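Local structure of 33 kDa chaperonin (Thermotoga maritima, 1VQ0) at residues 76-82 against 118-124. The protein probably acts as a redox-regulated molecular chaperone that protects thermally unfolding and oxidatively damaged proteins from irreversible aggregation. Numbering follows the deposited sequence.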
ATOM      1  N   ILE A  76       5.563   1.683 -10.571  1.00 30.50           N
ATOM      2  CA  ILE A  76       4.562   1.212 -11.499  1.00 31.48           C
ATOM      3  C   ILE A  76       4.938  -0.212 -12.013  1.00 31.81           C
ATOM      4  O   ILE A  76       6.000  -0.464 -12.505  1.00 29.01           O
ATOM      5  CB  ILE A  76       4.400   2.177 -12.627  1.00 30.85           C
ATOM      6  CG1 ILE A  76       3.852   3.514 -12.085  1.00 34.13           C
ATOM      7  CG2 ILE A  76       3.449   1.607 -13.675  1.00 28.59           C
ATOM      8  CD1 ILE A  76       3.976   4.598 -13.071  1.00 34.64           C
ATOM      9  N   GLU A  77       4.034  -1.135 -11.787  1.00 31.42           N
ATOM     10  CA  GLU A  77       4.267  -2.504 -12.192  1.00 32.45           C
ATOM     11  C   GLU A  77       3.092  -3.016 -13.057  1.00 30.99           C
ATOM     12  O   GLU A  77       1.927  -2.846 -12.716  1.00 31.02           O
ATOM     13  CB  GLU A  77       4.461  -3.352 -10.954  1.00 32.77           C
ATOM     14  CG  GLU A  77       4.954  -4.759 -11.303  1.00 38.43           C
ATOM     15  CD  GLU A  77       5.331  -5.550 -10.053  1.00 44.57           C
ATOM     16  OE1 GLU A  77       5.069  -5.105  -8.931  1.00 49.11           O
ATOM     17  OE2 GLU A  77       5.906  -6.614 -10.201  1.00 49.52           O
ATOM     18  N   GLY A  78       3.405  -3.593 -14.205  1.00 31.76           N
ATOM     19  CA  GLY A  78       2.352  -4.071 -15.128  1.00 31.57           C
ATOM     20  C   GLY A  78       2.776  -5.169 -16.022  1.00 32.64           C
ATOM     21  O   GLY A  78       3.904  -5.630 -15.916  1.00 33.82           O
ATOM     22  N   ASN A  79       1.825  -5.671 -16.839  1.00 32.50           N
ATOM     23  CA  ASN A  79       2.083  -6.814 -17.691  1.00 32.07           C
ATOM     24  C   ASN A  79       2.572  -6.483 -19.139  1.00 31.46           C
ATOM     25  O   ASN A  79       2.708  -7.372 -19.933  1.00 31.45           O
ATOM     26  CB  ASN A  79       0.862  -7.765 -17.738  1.00 33.16           C
ATOM     27  CG  ASN A  79      -0.324  -7.179 -18.494  1.00 33.05           C
ATOM     28  OD1 ASN A  79      -0.265  -6.060 -18.992  1.00 34.49           O
ATOM     29  ND2 ASN A  79      -1.444  -7.925 -18.515  1.00 36.65           N
ATOM     30  N   GLY A  80       2.782  -5.219 -19.465  1.00 31.09           N
ATOM     31  CA  GLY A  80       3.423  -4.871 -20.701  1.00 31.68           C
ATOM     32  C   GLY A  80       4.896  -5.241 -20.693  1.00 31.08           C
ATOM     33  O   GLY A  80       5.407  -5.638 -19.663  1.00 29.30           O
ATOM     34  N   PRO A  81       5.557  -5.089 -21.842  1.00 31.12           N
ATOM     35  CA  PRO A  81       6.919  -5.608 -22.044  1.00 31.60           C
ATOM     36  C   PRO A  81       8.012  -4.847 -21.302  1.00 32.62           C
ATOM     37  O   PRO A  81       9.115  -5.385 -21.164  1.00 31.31           O
ATOM     38  CB  PRO A  81       7.082  -5.575 -23.583  1.00 32.40           C
ATOM     39  CG  PRO A  81       6.193  -4.457 -24.067  1.00 32.22           C
ATOM     40  CD  PRO A  81       5.009  -4.518 -23.087  1.00 33.26           C
ATOM     41  N   ILE A  82       7.730  -3.605 -20.839  1.00 31.93           N
ATOM     42  CA  ILE A  82       8.646  -2.938 -19.901  1.00 32.94           C
ATOM     43  C   ILE A  82       8.653  -3.476 -18.441  1.00 33.38           C
ATOM     44  O   ILE A  82       9.669  -3.370 -17.772  1.00 32.61           O
ATOM     45  CB  ILE A  82       8.528  -1.398 -19.916  1.00 32.50           C
ATOM     46  CG1 ILE A  82       9.918  -0.764 -19.649  1.00 31.91           C
ATOM     47  CG2 ILE A  82       7.463  -0.911 -18.936  1.00 33.59           C
ATOM     48  CD1 ILE A  82      10.044   0.795 -19.929  1.00 29.79           C
ATOM     49  N   GLY A 118       1.111   1.051 -23.641  1.00 30.58           N
ATOM     50  CA  GLY A 118       1.387  -0.299 -24.138  1.00 30.31           C
ATOM     51  C   GLY A 118       2.623  -0.874 -23.459  1.00 31.01           C
ATOM     52  O   GLY A 118       2.681  -2.041 -23.112  1.00 32.84           O
ATOM     53  N   ALA A 119       3.647  -0.047 -23.252  1.00 31.57           N
ATOM     54  CA  ALA A 119       4.861  -0.580 -22.616  1.00 31.10           C
ATOM     55  C   ALA A 119       4.538  -1.093 -21.213  1.00 30.94           C
ATOM     56  O   ALA A 119       5.064  -2.087 -20.771  1.00 28.64           O
ATOM     57  CB  ALA A 119       5.920   0.471 -22.544  1.00 32.30           C
ATOM     58  N   ILE A 120       3.685  -0.356 -20.484  1.00 31.45           N
ATOM     59  CA  ILE A 120       3.355  -0.713 -19.091  1.00 29.64           C
ATOM     60  C   ILE A 120       2.293  -1.808 -18.998  1.00 30.26           C
ATOM     61  O   ILE A 120       2.355  -2.713 -18.145  1.00 30.08           O
ATOM     62  CB  ILE A 120       2.930   0.557 -18.327  1.00 28.81           C
ATOM     63  CG1 ILE A 120       4.147   1.474 -18.148  1.00 30.32           C
ATOM     64  CG2 ILE A 120       2.210   0.190 -16.977  1.00 26.99           C
ATOM     65  CD1 ILE A 120       3.785   2.864 -17.676  1.00 32.77           C
ATOM     66  N   GLY A 121       1.301  -1.717 -19.854  1.00 31.45           N
ATOM     67  CA  GLY A 121       0.201  -2.670 -19.819  1.00 32.14           C
ATOM     68  C   GLY A 121      -0.696  -2.492 -18.604  1.00 32.11           C
ATOM     69  O   GLY A 121      -0.756  -1.405 -18.004  1.00 34.79           O
ATOM     70  N   GLN A 122      -1.357  -3.569 -18.256  1.00 32.40           N
ATOM     71  CA  GLN A 122      -2.309  -3.667 -17.160  1.00 33.57           C
ATOM     72  C   GLN A 122      -1.528  -3.809 -15.886  1.00 32.24           C
ATOM     73  O   GLN A 122      -0.663  -4.675 -15.791  1.00 32.30           O
ATOM     74  CB  GLN A 122      -3.164  -4.940 -17.274  1.00 33.72           C
ATOM     75  CG  GLN A 122      -4.103  -5.023 -18.443  1.00 41.15           C
ATOM     76  CD  GLN A 122      -4.787  -3.739 -18.671  1.00 47.20           C
ATOM     77  OE1 GLN A 122      -5.647  -3.344 -17.874  1.00 53.58           O
ATOM     78  NE2 GLN A 122      -4.369  -3.027 -19.718  1.00 50.57           N
ATOM     79  N   GLY A 123      -1.873  -3.019 -14.892  1.00 29.79           N
ATOM     80  CA  GLY A 123      -1.172  -3.065 -13.643  1.00 32.08           C
ATOM     81  C   GLY A 123      -1.522  -1.980 -12.650  1.00 32.17           C
ATOM     82  O   GLY A 123      -2.635  -1.468 -12.636  1.00 31.70           O
ATOM     83  N   VAL A 124      -0.554  -1.668 -11.796  1.00 32.21           N
ATOM     84  CA  VAL A 124      -0.798  -0.883 -10.580  1.00 32.45           C
ATOM     85  C   VAL A 124       0.290   0.205 -10.400  1.00 32.62           C
ATOM     86  O   VAL A 124       1.391   0.127 -10.939  1.00 33.05           O
ATOM     87  CB  VAL A 124      -0.818  -1.803  -9.270  1.00 29.89           C
ATOM     88  CG1 VAL A 124      -1.754  -2.879  -9.407  1.00 29.54           C
ATOM     89  CG2 VAL A 124       0.550  -2.386  -8.918  1.00 29.08           C
TER
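Gln122 N donates to the side-chain OD1 of Asn79 at 2.8 Å, coming in above the amide plane, 45° out of it. In return, Asn79 N donates to Gln122 O at 2.9 Å. The CG of Asn79 sits between its own backbone N and carbonyl carbon (chi1 70°), and this turns OD1 back toward the backbone of Gln122. The two side chains then run alongside each other, with ND2 near the CB of Gln122 and the amide planes 64° apart. The far end of Gln122 is held by Lys134 of the second subunit through OE1.

The end of helix 116-120 meets the loop after strand 71-78. Gly80 N donates to Ile120 O at 2.9 Å, from well above the carbonyl plane. Ile82 N donates to Ala119 O at 3.1 Å. Glycines at 78, 80 and 123 let the backbones come close; the CA atoms of Gly78 and Gly123 are 4.0 Å apart. Gly121 leaves the helix with positive phi.

CG2 of Ile76 meets CG2 of Ile120 at 3.8 Å, and the two side chains cross at about a right angle. CG2 of Ile82 packs over the Ala119 carbonyl. Ile82 and Ala119 also touch Val51 of helix 46-62.

Beyond Gly123, Glu77 and Val124 exchange two backbone bonds as an antiparallel hydrogen-bonded pair. The carboxylate of Glu77 forms a salt bridge with Arg126. The contact thus joins neighbouring antiparallel strands 71-78 and 123-130 of the large mixed sheet, with a helix C-terminus docked on the adjoining loop.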